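Local atomic coordinates of brefeldin A esterase (Bacillus subtilis, PDB entry 1JKM), a protein that probably hydrolyses the macrolide lactone brefeldin A as a serine esterase of the alpha/beta-hydrolase family, related to mammalian hormone-sensitive lipase. Residues 82-87 with 96-101; 174-179 with 209-214. All coordinates share one frame; numbering follows the deposited sequence.

Contact 1. Residues 82-87 with 96-101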
ATOM      1  N   THR B  82     -24.951 -14.948  15.643  1.00 39.16           N
ATOM      2  CA  THR B  82     -24.748 -16.008  14.672  1.00 38.39           C
ATOM      3  C   THR B  82     -25.684 -17.158  15.023  1.00 41.88           C
ATOM      4  O   THR B  82     -26.043 -17.386  16.180  1.00 43.92           O
ATOM      5  CB  THR B  82     -23.296 -16.500  14.768  1.00 41.34           C
ATOM      6  OG1 THR B  82     -23.102 -16.728  16.182  1.00 47.49           O
ATOM      7  CG2 THR B  82     -22.277 -15.452  14.314  1.00 36.85           C
ATOM      8  N   SER B  83     -26.177 -17.840  14.012  1.00 40.92           N
ATOM      9  CA  SER B  83     -26.990 -19.037  14.231  1.00 38.77           C
ATOM     10  C   SER B  83     -26.730 -19.901  13.019  1.00 40.13           C
ATOM     11  O   SER B  83     -26.085 -19.387  12.083  1.00 36.36           O
ATOM     12  CB  SER B  83     -28.453 -18.645  14.346  1.00 39.70           C
ATOM     13  OG  SER B  83     -28.813 -17.922  13.177  1.00 47.90           O
ATOM     14  N   THR B  84     -27.127 -21.176  13.085  1.00 36.19           N
ATOM     15  CA  THR B  84     -26.909 -22.033  11.922  1.00 36.26           C
ATOM     16  C   THR B  84     -28.224 -22.707  11.545  1.00 39.01           C
ATOM     17  O   THR B  84     -29.140 -22.808  12.368  1.00 40.18           O
ATOM     18  CB  THR B  84     -25.841 -23.110  12.131  1.00 41.46           C
ATOM     19  OG1 THR B  84     -26.302 -24.033  13.127  1.00 48.12           O
ATOM     20  CG2 THR B  84     -24.515 -22.566  12.631  1.00 46.17           C
ATOM     21  N   GLU B  85     -28.360 -23.060  10.274  1.00 39.47           N
ATOM     22  CA  GLU B  85     -29.540 -23.745   9.774  1.00 41.73           C
ATOM     23  C   GLU B  85     -29.022 -24.883   8.889  1.00 43.98           C
ATOM     24  O   GLU B  85     -27.910 -24.777   8.369  1.00 44.26           O
ATOM     25  CB  GLU B  85     -30.462 -22.871   8.954  1.00 46.63           C
ATOM     26  CG  GLU B  85     -31.083 -21.687   9.647  1.00 56.17           C
ATOM     27  CD  GLU B  85     -32.365 -21.939  10.407  1.00 63.55           C
ATOM     28  OE1 GLU B  85     -32.882 -23.077  10.418  1.00 63.78           O
ATOM     29  OE2 GLU B  85     -32.874 -20.958  11.008  1.00 67.38           O
ATOM     30  N   THR B  86     -29.778 -25.972   8.789  1.00 42.29           N
ATOM     31  CA  THR B  86     -29.415 -27.002   7.818  1.00 42.19           C
ATOM     32  C   THR B  86     -30.564 -27.176   6.839  1.00 40.61           C
ATOM     33  O   THR B  86     -31.722 -27.106   7.264  1.00 41.37           O
ATOM     34  CB  THR B  86     -29.123 -28.312   8.571  1.00 51.64           C
ATOM     35  OG1 THR B  86     -28.075 -28.098   9.534  1.00 52.38           O
ATOM     36  CG2 THR B  86     -28.741 -29.412   7.606  1.00 49.78           C
ATOM     37  N   ILE B  87     -30.312 -27.172   5.544  1.00 39.14           N
ATOM     38  CA  ILE B  87     -31.289 -27.561   4.544  1.00 36.77           C
ATOM     39  C   ILE B  87     -30.757 -28.742   3.744  1.00 37.50           C
ATOM     40  O   ILE B  87     -29.570 -29.081   3.860  1.00 38.82           O
ATOM     41  CB  ILE B  87     -31.574 -26.380   3.576  1.00 41.57           C
ATOM     42  CG1 ILE B  87     -30.351 -26.071   2.732  1.00 34.56           C
ATOM     43  CG2 ILE B  87     -32.045 -25.161   4.362  1.00 37.14           C
ATOM     44  CD1 ILE B  87     -30.470 -24.952   1.722  1.00 40.58           C
ATOM     45  N   THR B  96     -25.065 -26.775   5.331  1.00 32.05           N
ATOM     46  CA  THR B  96     -25.122 -25.838   6.466  1.00 31.49           C
ATOM     47  C   THR B  96     -25.214 -24.399   5.975  1.00 32.22           C
ATOM     48  O   THR B  96     -24.476 -24.006   5.090  1.00 28.86           O
ATOM     49  CB  THR B  96     -23.879 -25.973   7.365  1.00 36.57           C
ATOM     50  OG1 THR B  96     -23.729 -27.369   7.647  1.00 43.97           O
ATOM     51  CG2 THR B  96     -24.033 -25.171   8.641  1.00 34.08           C
ATOM     52  N   LEU B  97     -26.112 -23.627   6.565  1.00 34.99           N
ATOM     53  CA  LEU B  97     -26.139 -22.181   6.391  1.00 33.13           C
ATOM     54  C   LEU B  97     -25.686 -21.527   7.691  1.00 33.18           C
ATOM     55  O   LEU B  97     -26.198 -21.873   8.759  1.00 32.13           O
ATOM     56  CB  LEU B  97     -27.530 -21.684   6.024  1.00 37.66           C
ATOM     57  CG  LEU B  97     -28.222 -22.279   4.798  1.00 35.07           C
ATOM     58  CD1 LEU B  97     -29.579 -21.607   4.613  1.00 34.76           C
ATOM     59  CD2 LEU B  97     -27.404 -22.157   3.528  1.00 36.98           C
ATOM     60  N   HIS B  98     -24.749 -20.590   7.570  1.00 30.21           N
ATOM     61  CA  HIS B  98     -24.287 -19.834   8.736  1.00 31.49           C
ATOM     62  C   HIS B  98     -24.824 -18.408   8.698  1.00 32.27           C
ATOM     63  O   HIS B  98     -24.553 -17.706   7.711  1.00 31.50           O
ATOM     64  CB  HIS B  98     -22.764 -19.772   8.714  1.00 33.86           C
ATOM     65  CG  HIS B  98     -22.032 -21.061   8.875  1.00 36.30           C
ATOM     66  ND1 HIS B  98     -21.600 -21.818   7.812  1.00 42.43           N
ATOM     67  CD2 HIS B  98     -21.629 -21.718   9.995  1.00 36.99           C
ATOM     68  CE1 HIS B  98     -20.976 -22.893   8.248  1.00 39.21           C
ATOM     69  NE2 HIS B  98     -20.977 -22.855   9.574  1.00 42.49           N
ATOM     70  N   VAL B  99     -25.659 -18.036   9.628  1.00 31.42           N
ATOM     71  CA  VAL B  99     -26.427 -16.808   9.667  1.00 30.90           C
ATOM     72  C   VAL B  99     -25.872 -15.804  10.673  1.00 34.32           C
ATOM     73  O   VAL B  99     -25.654 -16.058  11.856  1.00 36.62           O
ATOM     74  CB  VAL B  99     -27.905 -17.071  10.034  1.00 32.09           C
ATOM     75  CG1 VAL B  99     -28.724 -15.786  10.063  1.00 27.05           C
ATOM     76  CG2 VAL B  99     -28.539 -18.058   9.062  1.00 31.36           C
ATOM     77  N   PHE B 100     -25.604 -14.586  10.213  1.00 31.00           N
ATOM     78  CA  PHE B 100     -25.031 -13.501  10.979  1.00 26.67           C
ATOM     79  C   PHE B 100     -25.978 -12.308  10.973  1.00 31.14           C
ATOM     80  O   PHE B 100     -26.484 -11.936   9.898  1.00 31.38           O
ATOM     81  CB  PHE B 100     -23.738 -13.036  10.272  1.00 29.49           C
ATOM     82  CG  PHE B 100     -22.684 -14.089  10.119  1.00 24.08           C
ATOM     83  CD1 PHE B 100     -22.733 -15.022   9.090  1.00 28.64           C
ATOM     84  CD2 PHE B 100     -21.615 -14.130  11.006  1.00 26.93           C
ATOM     85  CE1 PHE B 100     -21.766 -15.990   8.944  1.00 24.26           C
ATOM     86  CE2 PHE B 100     -20.633 -15.100  10.863  1.00 32.32           C
ATOM     87  CZ  PHE B 100     -20.702 -16.022   9.847  1.00 28.68           C
ATOM     88  N   ARG B 101     -26.294 -11.741  12.125  1.00 31.49           N
ATOM     89  CA  ARG B 101     -27.078 -10.491  12.110  1.00 34.49           C
ATOM     90  C   ARG B 101     -26.646  -9.578  13.240  1.00 31.33           C
ATOM     91  O   ARG B 101     -26.047 -10.043  14.218  1.00 37.62           O
ATOM     92  CB  ARG B 101     -28.564 -10.864  12.192  1.00 39.77           C
ATOM     93  CG  ARG B 101     -28.849 -11.738  13.398  1.00 45.38           C
ATOM     94  CD  ARG B 101     -30.344 -11.765  13.720  1.00 49.30           C
ATOM     95  NE  ARG B 101     -31.057 -12.519  12.704  1.00 49.06           N
ATOM     96  CZ  ARG B 101     -31.972 -11.997  11.887  1.00 45.27           C
ATOM     97  NH1 ARG B 101     -32.317 -10.721  11.959  1.00 38.43           N
ATOM     98  NH2 ARG B 101     -32.524 -12.825  11.017  1.00 41.43           N
TER
HETATM   99  O   HOH W   1     -27.848 -15.121  13.742  1.00 51.85           O

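Contact 2. Residues 174-179 with 209-214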
ATOM      1  N   TRP B 174     -34.217 -21.376  -0.699  1.00 34.05           N
ATOM      2  CA  TRP B 174     -34.623 -21.455   0.695  1.00 32.40           C
ATOM      3  C   TRP B 174     -34.745 -20.120   1.394  1.00 33.46           C
ATOM      4  O   TRP B 174     -35.652 -19.813   2.180  1.00 30.01           O
ATOM      5  CB  TRP B 174     -33.638 -22.369   1.451  1.00 34.51           C
ATOM      6  CG  TRP B 174     -34.108 -22.679   2.838  1.00 37.92           C
ATOM      7  CD1 TRP B 174     -34.897 -23.732   3.224  1.00 40.59           C
ATOM      8  CD2 TRP B 174     -33.817 -21.930   4.023  1.00 41.48           C
ATOM      9  NE1 TRP B 174     -35.110 -23.676   4.587  1.00 40.06           N
ATOM     10  CE2 TRP B 174     -34.455 -22.577   5.096  1.00 45.36           C
ATOM     11  CE3 TRP B 174     -33.078 -20.772   4.280  1.00 42.25           C
ATOM     12  CZ2 TRP B 174     -34.378 -22.101   6.403  1.00 44.46           C
ATOM     13  CZ3 TRP B 174     -33.002 -20.304   5.577  1.00 43.60           C
ATOM     14  CH2 TRP B 174     -33.649 -20.967   6.627  1.00 45.17           C
ATOM     15  N   VAL B 175     -33.720 -19.270   1.191  1.00 33.34           N
ATOM     16  CA  VAL B 175     -33.710 -17.955   1.820  1.00 30.42           C
ATOM     17  C   VAL B 175     -34.873 -17.129   1.283  1.00 27.84           C
ATOM     18  O   VAL B 175     -35.534 -16.449   2.052  1.00 28.88           O
ATOM     19  CB  VAL B 175     -32.357 -17.232   1.557  1.00 34.52           C
ATOM     20  CG1 VAL B 175     -32.362 -15.818   2.104  1.00 29.85           C
ATOM     21  CG2 VAL B 175     -31.206 -18.012   2.180  1.00 32.45           C
ATOM     22  N   ASP B 176     -35.127 -17.179  -0.015  1.00 27.83           N
ATOM     23  CA  ASP B 176     -36.230 -16.484  -0.645  1.00 33.49           C
ATOM     24  C   ASP B 176     -37.574 -16.912  -0.040  1.00 36.11           C
ATOM     25  O   ASP B 176     -38.350 -16.075   0.428  1.00 35.01           O
ATOM     26  CB  ASP B 176     -36.236 -16.809  -2.149  1.00 30.27           C
ATOM     27  CG  ASP B 176     -37.402 -16.096  -2.815  1.00 36.22           C
ATOM     28  OD1 ASP B 176     -37.526 -14.861  -2.664  1.00 34.00           O
ATOM     29  OD2 ASP B 176     -38.196 -16.781  -3.481  1.00 41.16           O
ATOM     30  N   GLU B 177     -37.713 -18.230   0.186  1.00 38.82           N
ATOM     31  CA  GLU B 177     -38.922 -18.727   0.839  1.00 43.42           C
ATOM     32  C   GLU B 177     -39.022 -18.229   2.273  1.00 43.32           C
ATOM     33  O   GLU B 177     -40.134 -18.160   2.798  1.00 43.74           O
ATOM     34  CB  GLU B 177     -39.037 -20.248   0.829  1.00 45.66           C
ATOM     35  CG  GLU B 177     -38.808 -20.928  -0.507  1.00 60.60           C
ATOM     36  CD  GLU B 177     -38.281 -22.349  -0.340  1.00 67.85           C
ATOM     37  OE1 GLU B 177     -38.490 -22.935   0.752  1.00 73.40           O
ATOM     38  OE2 GLU B 177     -37.661 -22.892  -1.288  1.00 68.55           O
ATOM     39  N   HIS B 178     -37.901 -17.945   2.942  1.00 41.99           N
ATOM     40  CA  HIS B 178     -37.892 -17.593   4.343  1.00 39.87           C
ATOM     41  C   HIS B 178     -37.600 -16.116   4.581  1.00 37.42           C
ATOM     42  O   HIS B 178     -37.220 -15.728   5.696  1.00 36.82           O
ATOM     43  CB  HIS B 178     -36.905 -18.496   5.120  1.00 40.74           C
ATOM     44  CG  HIS B 178     -37.354 -19.930   5.097  1.00 44.62           C
ATOM     45  ND1 HIS B 178     -37.104 -20.780   4.035  1.00 37.35           N
ATOM     46  CD2 HIS B 178     -38.050 -20.649   6.012  1.00 43.31           C
ATOM     47  CE1 HIS B 178     -37.631 -21.962   4.299  1.00 42.10           C
ATOM     48  NE2 HIS B 178     -38.206 -21.910   5.481  1.00 40.97           N
ATOM     49  N   ARG B 179     -37.882 -15.262   3.595  1.00 37.33           N
ATOM     50  CA  ARG B 179     -37.806 -13.814   3.849  1.00 36.34           C
ATOM     51  C   ARG B 179     -38.502 -13.375   5.125  1.00 38.18           C
ATOM     52  O   ARG B 179     -37.881 -12.713   5.982  1.00 37.36           O
ATOM     53  CB  ARG B 179     -38.269 -13.001   2.648  1.00 32.45           C
ATOM     54  CG  ARG B 179     -37.356 -13.077   1.428  1.00 34.91           C
ATOM     55  CD  ARG B 179     -38.011 -12.491   0.192  1.00 25.62           C
ATOM     56  NE  ARG B 179     -37.257 -12.693  -1.030  1.00 33.17           N
ATOM     57  CZ  ARG B 179     -36.585 -11.766  -1.715  1.00 28.86           C
ATOM     58  NH1 ARG B 179     -36.594 -10.518  -1.254  1.00 28.67           N
ATOM     59  NH2 ARG B 179     -35.942 -12.084  -2.835  1.00 30.46           N
ATOM     60  N   ARG B 209     -34.558 -21.782 -14.574  1.00 36.59           N
ATOM     61  CA  ARG B 209     -35.542 -22.587 -13.884  1.00 34.76           C
ATOM     62  C   ARG B 209     -36.755 -21.766 -13.499  1.00 35.80           C
ATOM     63  O   ARG B 209     -37.561 -22.234 -12.702  1.00 37.89           O
ATOM     64  CB  ARG B 209     -34.901 -23.271 -12.670  1.00 34.46           C
ATOM     65  CG  ARG B 209     -33.731 -24.141 -13.131  1.00 35.59           C
ATOM     66  CD  ARG B 209     -33.451 -25.286 -12.169  1.00 33.85           C
ATOM     67  NE  ARG B 209     -32.364 -26.122 -12.713  1.00 35.31           N
ATOM     68  CZ  ARG B 209     -31.475 -26.722 -11.913  1.00 37.89           C
ATOM     69  NH1 ARG B 209     -31.536 -26.589 -10.590  1.00 30.39           N
ATOM     70  NH2 ARG B 209     -30.528 -27.448 -12.478  1.00 32.79           N
ATOM     71  N   GLY B 210     -36.883 -20.536 -13.990  1.00 34.85           N
ATOM     72  CA  GLY B 210     -38.043 -19.711 -13.715  1.00 33.25           C
ATOM     73  C   GLY B 210     -38.094 -19.113 -12.332  1.00 36.82           C
ATOM     74  O   GLY B 210     -39.206 -18.770 -11.900  1.00 35.91           O
ATOM     75  N   ARG B 211     -36.972 -18.994 -11.587  1.00 33.21           N
ATOM     76  CA  ARG B 211     -37.106 -18.381 -10.265  1.00 31.49           C
ATOM     77  C   ARG B 211     -36.106 -17.220 -10.117  1.00 32.37           C
ATOM     78  O   ARG B 211     -35.681 -16.917  -9.007  1.00 33.94           O
ATOM     79  CB  ARG B 211     -37.088 -19.334  -9.086  1.00 36.43           C
ATOM     80  CG  ARG B 211     -38.538 -19.789  -8.742  1.00 37.59           C
ATOM     81  CD  ARG B 211     -38.678 -20.531  -7.455  1.00 45.08           C
ATOM     82  NE  ARG B 211     -38.536 -19.753  -6.227  1.00 48.99           N
ATOM     83  CZ  ARG B 211     -38.453 -20.336  -5.028  1.00 55.69           C
ATOM     84  NH1 ARG B 211     -38.514 -21.675  -4.966  1.00 55.83           N
ATOM     85  NH2 ARG B 211     -38.315 -19.620  -3.910  1.00 47.16           N
ATOM     86  N   LEU B 212     -36.017 -16.427 -11.181  1.00 33.38           N
ATOM     87  CA  LEU B 212     -35.263 -15.173 -11.147  1.00 32.73           C
ATOM     88  C   LEU B 212     -35.815 -14.188 -10.126  1.00 37.56           C
ATOM     89  O   LEU B 212     -35.044 -13.427  -9.498  1.00 36.88           O
ATOM     90  CB  LEU B 212     -35.194 -14.521 -12.513  1.00 27.09           C
ATOM     91  CG  LEU B 212     -33.857 -14.028 -13.065  1.00 38.66           C
ATOM     92  CD1 LEU B 212     -34.024 -12.965 -14.126  1.00 31.89           C
ATOM     93  CD2 LEU B 212     -32.899 -13.585 -11.975  1.00 30.44           C
ATOM     94  N   ASP B 213     -37.104 -14.234  -9.786  1.00 31.83           N
ATOM     95  CA  ASP B 213     -37.650 -13.390  -8.735  1.00 30.20           C
ATOM     96  C   ASP B 213     -37.094 -13.602  -7.345  1.00 30.79           C
ATOM     97  O   ASP B 213     -37.401 -12.863  -6.396  1.00 31.65           O
ATOM     98  CB  ASP B 213     -39.185 -13.594  -8.701  1.00 42.47           C
ATOM     99  CG  ASP B 213     -39.478 -15.047  -8.351  1.00 47.98           C
ATOM    100  OD1 ASP B 213     -39.311 -15.889  -9.263  1.00 54.23           O
ATOM    101  OD2 ASP B 213     -39.845 -15.318  -7.192  1.00 54.23           O
ATOM    102  N   ALA B 214     -36.339 -14.667  -7.080  1.00 27.56           N
ATOM    103  CA  ALA B 214     -35.746 -14.943  -5.798  1.00 27.10           C
ATOM    104  C   ALA B 214     -34.574 -13.947  -5.555  1.00 29.31           C
ATOM    105  O   ALA B 214     -34.228 -13.810  -4.392  1.00 31.90           O
ATOM    106  CB  ALA B 214     -35.200 -16.371  -5.751  1.00 24.56           C
TER
HETATM  107  O   HOH W   2     -39.161 -13.512  -3.800  1.00 55.19           O
HETATM  108  O   HOH W   3     -38.730 -17.249  -6.106  1.00 68.48           O

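Contact 1. Residues 82-87 with 96-101
Thr96 meets Glu85 in an antiparallel beta hairpin, whose strand 80-88 forms one margin of the chain's main alpha/beta-hydrolase sheet. CA of Thr96 makes a C-H contact with Glu85 O at 3.5 Å, and its CG2 lies over one face of the His98 ring, toward the rim. Leu97 N then donates to Glu85 O (2.8 Å), and Leu97 O takes the Glu85 N-H in return. On the face that Leu97 shares with Glu85 and Val99, its CD1 is met by Ile87 CG2 (4.3 Å), with Trp174 of helix 163-177 against both side chains. His98 points to the opposite face beside Thr84, the two side chains running the same way, CD2 meeting Thr84 CG2 at 4.0 Å. Val99 exchanges a second pair of backbone bonds with Ser83. Its CB sits 3.4 Å from Ser83 OG, and a water joins that hydroxyl to Val99 O, to which it donates. Phe100 turns back to the His98 face, where its ring packs against Cys134, Thr135 and Ala138 of helix 128-139. Thr82 comes at this ring with its methyl, which lies anti to its own carbonyl carbon (OG1 chi1 49°), and CG2 meets Phe100 CD2 at 3.6 Å.

Contact 2. Residues 174-179 with 209-214
The guanidinium of Arg211 meets Asp176 at its edge: NH2 donates to Asp176 OD2 at 2.9 Å, within 1° of the guanidinium plane, on the lone pair that faces away from the other oxygen. This is the heart of a salt-bridge network in which the end of helix 163-177, with Arg179 just beyond it, grips the loop before strand 217-221 of the alpha/beta-hydrolase sheet. Glu177 OE2 lies near the same plane, in a long salt bridge to Arg211 NH1 (4.0 Å), and its CG also borders NH2. Arg179 likewise works edge-on: NE donates to Asp176 OD1 at 2.7 Å, and NH2 makes a weak bond to Ala214 O. On the far flank of the helix end, the ring of His178 lies over one face of the Trp174 indole, ND1 3.3 Å above its plane.

Asp176 thus takes one arginine on each oxygen. Its CG stands anti to the backbone N (chi1 179°), which carries the carboxylate across to Ala214, whose CA is 3.6 Å from CG. Arg179 has a second acid: its NH1 forms a salt bridge with Asp216, the last residue of the loop. Gly210, near the loop's start, is the C-prime residue of a Schellman motif that ends helix 194-208. Asp213 brings a like charge close to Asp176, and a water between them probably eases this; its approaches to Arg211 NE and Asp213 OD2 are suspiciously short and their geometry doubtful, but it donates to Asp176 OD2 at 2.7 Å.

How the contacts relate
From the N terminus, strand 80-88 runs out, turns through five residues and comes back as strand 94-102, so contact 1 closes a tight hairpin. The chain then builds inner strands of the sheet and helix 163-177 before contact 2 opens; this one closes a loop of 29 residues holding strand 184-192 and helix 194-208. The two loops follow in series, neither enclosing nor crossing the other, with centres about 17 Å apart. Trp174 joins them: its CD1 is 3.4 Å from Ile87 CG2, and its CE3 is 3.6 Å from Leu97 CD1. The edge hairpin is thereby packed onto the same helix whose end holds the loop leading into strand 217-221.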